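Local coordinates for mbSHANK1 protein (Monosiga brevicollis, PDB 6X23) that contains a PDZ domain that binds a peptide from the channel GIRK3 and may serve as a synaptic receptor adaptor, at residues Asp63-Asn69 and Val92-Arg98. Numbering follows the deposited sequence.
Sequences DRLLELN and VAFRIAR
R98 and D63 close one end of this antiparallel strand pair. R98 NE reaches D63 OD1 on its syn side at 2.7 Å, and R98 NH2 meets D63 OD2 at 2.7 Å. This side-on grip is nearly coplanar, the two planes 25° apart. A bend at chi3 (-57°) swings the R98 guanidinium back toward the carboxylate. Q60 N also bonds D63 OD2, and G58 O accepts from R98 NH2. With an alanine in place of R98, the buried D63 carboxylate would probably keep Q60 N but lose its charge partner.

On the face of L65, L68, F94 and I96, L68 CD1 is the bump that fills the hollow between F94 CE1 and V92 CG2, tight at 3.4 Å from the latter. L65 CD1 meets F94 CD1; both methyls approach the ring obliquely. Helix 78-87 packs on this face through V81 and I85.

R95 O takes the N-H groups of both L66 and E67. This classic beta bulge turns L66 toward 92-98, and its CD1 and CD2 each sit 3.8 Å from A97 CB. The R64 guanidinium, paired with E10, also lies over that methyl. R95 NH1 meets E67 OE2 from above the carboxylate plane at 3.2 Å. N69 N and OD1 bond the A93 backbone at the far end. The bulged antiparallel pairing of strands 64-68 and 91-99 belongs to the core sheet of the PDZ fold.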
loop_
_atom_site.group_PDB
_atom_site.type_symbol
_atom_site.label_atom_id
_atom_site.label_comp_id
_atom_site.label_asym_id
_atom_site.label_seq_id
_atom_site.Cartn_x
_atom_site.Cartn_y
_atom_site.Cartn_z
ATOM N N ASP A 63 -5.896 2.181 -4.521
ATOM C CA ASP A 63 -5.998 1.859 -3.104
ATOM C C ASP A 63 -5.103 2.791 -2.305
ATOM O O ASP A 63 -3.921 2.950 -2.617
ATOM C CB ASP A 63 -5.594 0.407 -2.839
ATOM C CG ASP A 63 -6.648 -0.595 -3.251
ATOM O OD1 ASP A 63 -7.849 -0.261 -3.401
ATOM O OD2 ASP A 63 -6.264 -1.762 -3.410
ATOM N N ARG A 64 -5.672 3.404 -1.279
ATOM C CA ARG A 64 -4.963 4.344 -0.423
ATOM C C ARG A 64 -4.650 3.680 0.908
ATOM O O ARG A 64 -5.526 3.066 1.518
ATOM C CB ARG A 64 -5.788 5.614 -0.199
ATOM C CG ARG A 64 -5.183 6.547 0.831
ATOM C CD ARG A 64 -5.856 7.900 0.787
ATOM N NE ARG A 64 -7.267 7.827 1.125
ATOM C CZ ARG A 64 -7.715 7.910 2.366
ATOM N NH1 ARG A 64 -6.850 8.059 3.359
ATOM N NH2 ARG A 64 -9.017 7.846 2.612
ATOM N N LEU A 65 -3.412 3.827 1.359
ATOM C CA LEU A 65 -2.908 3.135 2.530
ATOM C C LEU A 65 -3.425 3.797 3.800
ATOM O O LEU A 65 -3.220 4.996 4.011
ATOM C CB LEU A 65 -1.386 3.147 2.501
ATOM C CG LEU A 65 -0.713 2.217 3.505
ATOM C CD1 LEU A 65 -1.393 0.840 3.540
ATOM C CD2 LEU A 65 0.756 2.066 3.168
ATOM N N LEU A 66 -4.091 3.022 4.650
ATOM C CA LEU A 66 -4.563 3.515 5.928
ATOM C C LEU A 66 -3.833 2.885 7.107
ATOM O O LEU A 66 -3.421 3.593 8.030
ATOM C CB LEU A 66 -6.058 3.259 6.051
ATOM C CG LEU A 66 -7.042 4.318 5.546
ATOM C CD1 LEU A 66 -6.661 4.885 4.193
ATOM C CD2 LEU A 66 -8.432 3.690 5.465
ATOM N N GLU A 67 -3.682 1.563 7.124
ATOM C CA GLU A 67 -3.029 0.892 8.241
ATOM C C GLU A 67 -2.015 -0.103 7.699
ATOM O O GLU A 67 -2.251 -0.777 6.695
ATOM C CB GLU A 67 -4.014 0.144 9.159
ATOM C CG GLU A 67 -5.143 0.977 9.783
ATOM C CD GLU A 67 -6.022 0.149 10.719
ATOM O OE1 GLU A 67 -5.800 -1.082 10.826
ATOM O OE2 GLU A 67 -6.949 0.722 11.341
ATOM N N LEU A 68 -0.897 -0.199 8.399
ATOM C CA LEU A 68 0.174 -1.137 8.117
ATOM C C LEU A 68 0.361 -1.955 9.381
ATOM O O LEU A 68 0.695 -1.397 10.427
ATOM C CB LEU A 68 1.447 -0.379 7.751
ATOM C CG LEU A 68 2.766 -1.119 7.609
ATOM C CD1 LEU A 68 2.652 -2.044 6.439
ATOM C CD2 LEU A 68 3.842 -0.101 7.362
ATOM N N ASN A 69 0.116 -3.258 9.295
ATOM C CA ASN A 69 0.211 -4.154 10.447
ATOM C C ASN A 69 -0.562 -3.593 11.643
ATOM O O ASN A 69 -0.048 -3.453 12.755
ATOM C CB ASN A 69 1.670 -4.433 10.804
ATOM C CG ASN A 69 2.396 -5.312 9.740
ATOM O OD1 ASN A 69 1.769 -6.039 8.957
ATOM N ND2 ASN A 69 3.726 -5.255 9.745
ATOM N N VAL A 92 2.928 -8.960 5.192
ATOM C CA VAL A 92 2.517 -7.604 5.532
ATOM C C VAL A 92 1.003 -7.603 5.552
ATOM O O VAL A 92 0.362 -8.387 4.850
ATOM C CB VAL A 92 3.051 -6.551 4.520
ATOM C CG1 VAL A 92 2.272 -6.604 3.226
ATOM C CG2 VAL A 92 3.003 -5.167 5.075
ATOM N N ALA A 93 0.429 -6.723 6.355
ATOM C CA ALA A 93 -1.006 -6.489 6.356
ATOM C C ALA A 93 -1.268 -5.006 6.158
ATOM O O ALA A 93 -0.605 -4.152 6.762
ATOM C CB ALA A 93 -1.663 -6.957 7.651
ATOM N N PHE A 94 -2.232 -4.723 5.284
ATOM C CA PHE A 94 -2.674 -3.384 4.934
ATOM C C PHE A 94 -4.156 -3.283 5.237
ATOM O O PHE A 94 -4.909 -4.237 5.006
ATOM C CB PHE A 94 -2.456 -3.080 3.440
ATOM C CG PHE A 94 -1.007 -2.991 3.034
ATOM C CD1 PHE A 94 -0.089 -2.333 3.829
ATOM C CD2 PHE A 94 -0.561 -3.589 1.866
ATOM C CE1 PHE A 94 1.245 -2.248 3.456
ATOM C CE2 PHE A 94 0.781 -3.526 1.504
ATOM C CZ PHE A 94 1.677 -2.852 2.308
ATOM N N ARG A 95 -4.567 -2.133 5.756
ATOM C CA ARG A 95 -5.934 -1.657 5.617
ATOM C C ARG A 95 -5.912 -0.459 4.680
ATOM O O ARG A 95 -5.090 0.441 4.848
ATOM C CB ARG A 95 -6.521 -1.269 6.969
ATOM C CG ARG A 95 -7.967 -0.816 6.926
ATOM C CD ARG A 95 -8.451 -0.568 8.313
ATOM N NE ARG A 95 -9.898 -0.430 8.331
ATOM C CZ ARG A 95 -10.589 -0.196 9.443
ATOM N NH1 ARG A 95 -9.944 -0.067 10.598
ATOM N NH2 ARG A 95 -11.916 -0.079 9.402
ATOM N N ILE A 96 -6.797 -0.448 3.694
ATOM C CA ILE A 96 -6.782 0.568 2.650
ATOM C C ILE A 96 -8.183 1.110 2.418
ATOM O O ILE A 96 -9.182 0.505 2.803
ATOM C CB ILE A 96 -6.218 0.027 1.329
ATOM C CG1 ILE A 96 -7.014 -1.218 0.887
ATOM C CG2 ILE A 96 -4.719 -0.191 1.472
ATOM C CD1 ILE A 96 -8.093 -0.940 -0.186
ATOM N N ALA A 97 -8.229 2.247 1.725
ATOM C CA ALA A 97 -9.471 2.892 1.313
ATOM C C ALA A 97 -9.550 2.880 -0.207
ATOM O O ALA A 97 -8.576 3.213 -0.884
ATOM C CB ALA A 97 -9.553 4.323 1.857
ATOM N N ARG A 98 -10.708 2.497 -0.736
ATOM C CA ARG A 98 -10.884 2.200 -2.147
ATOM C C ARG A 98 -12.112 2.920 -2.668
ATOM O O ARG A 98 -13.184 2.857 -2.063
ATOM C CB ARG A 98 -11.022 0.683 -2.362
ATOM C CG ARG A 98 -11.596 0.248 -3.659
ATOM C CD ARG A 98 -11.471 -1.246 -3.781
ATOM N NE ARG A 98 -10.082 -1.703 -3.662
ATOM C CZ ARG A 98 -9.721 -2.967 -3.409
ATOM N NH1 ARG A 98 -10.636 -3.912 -3.228
ATOM N NH2 ARG A 98 -8.437 -3.301 -3.334
#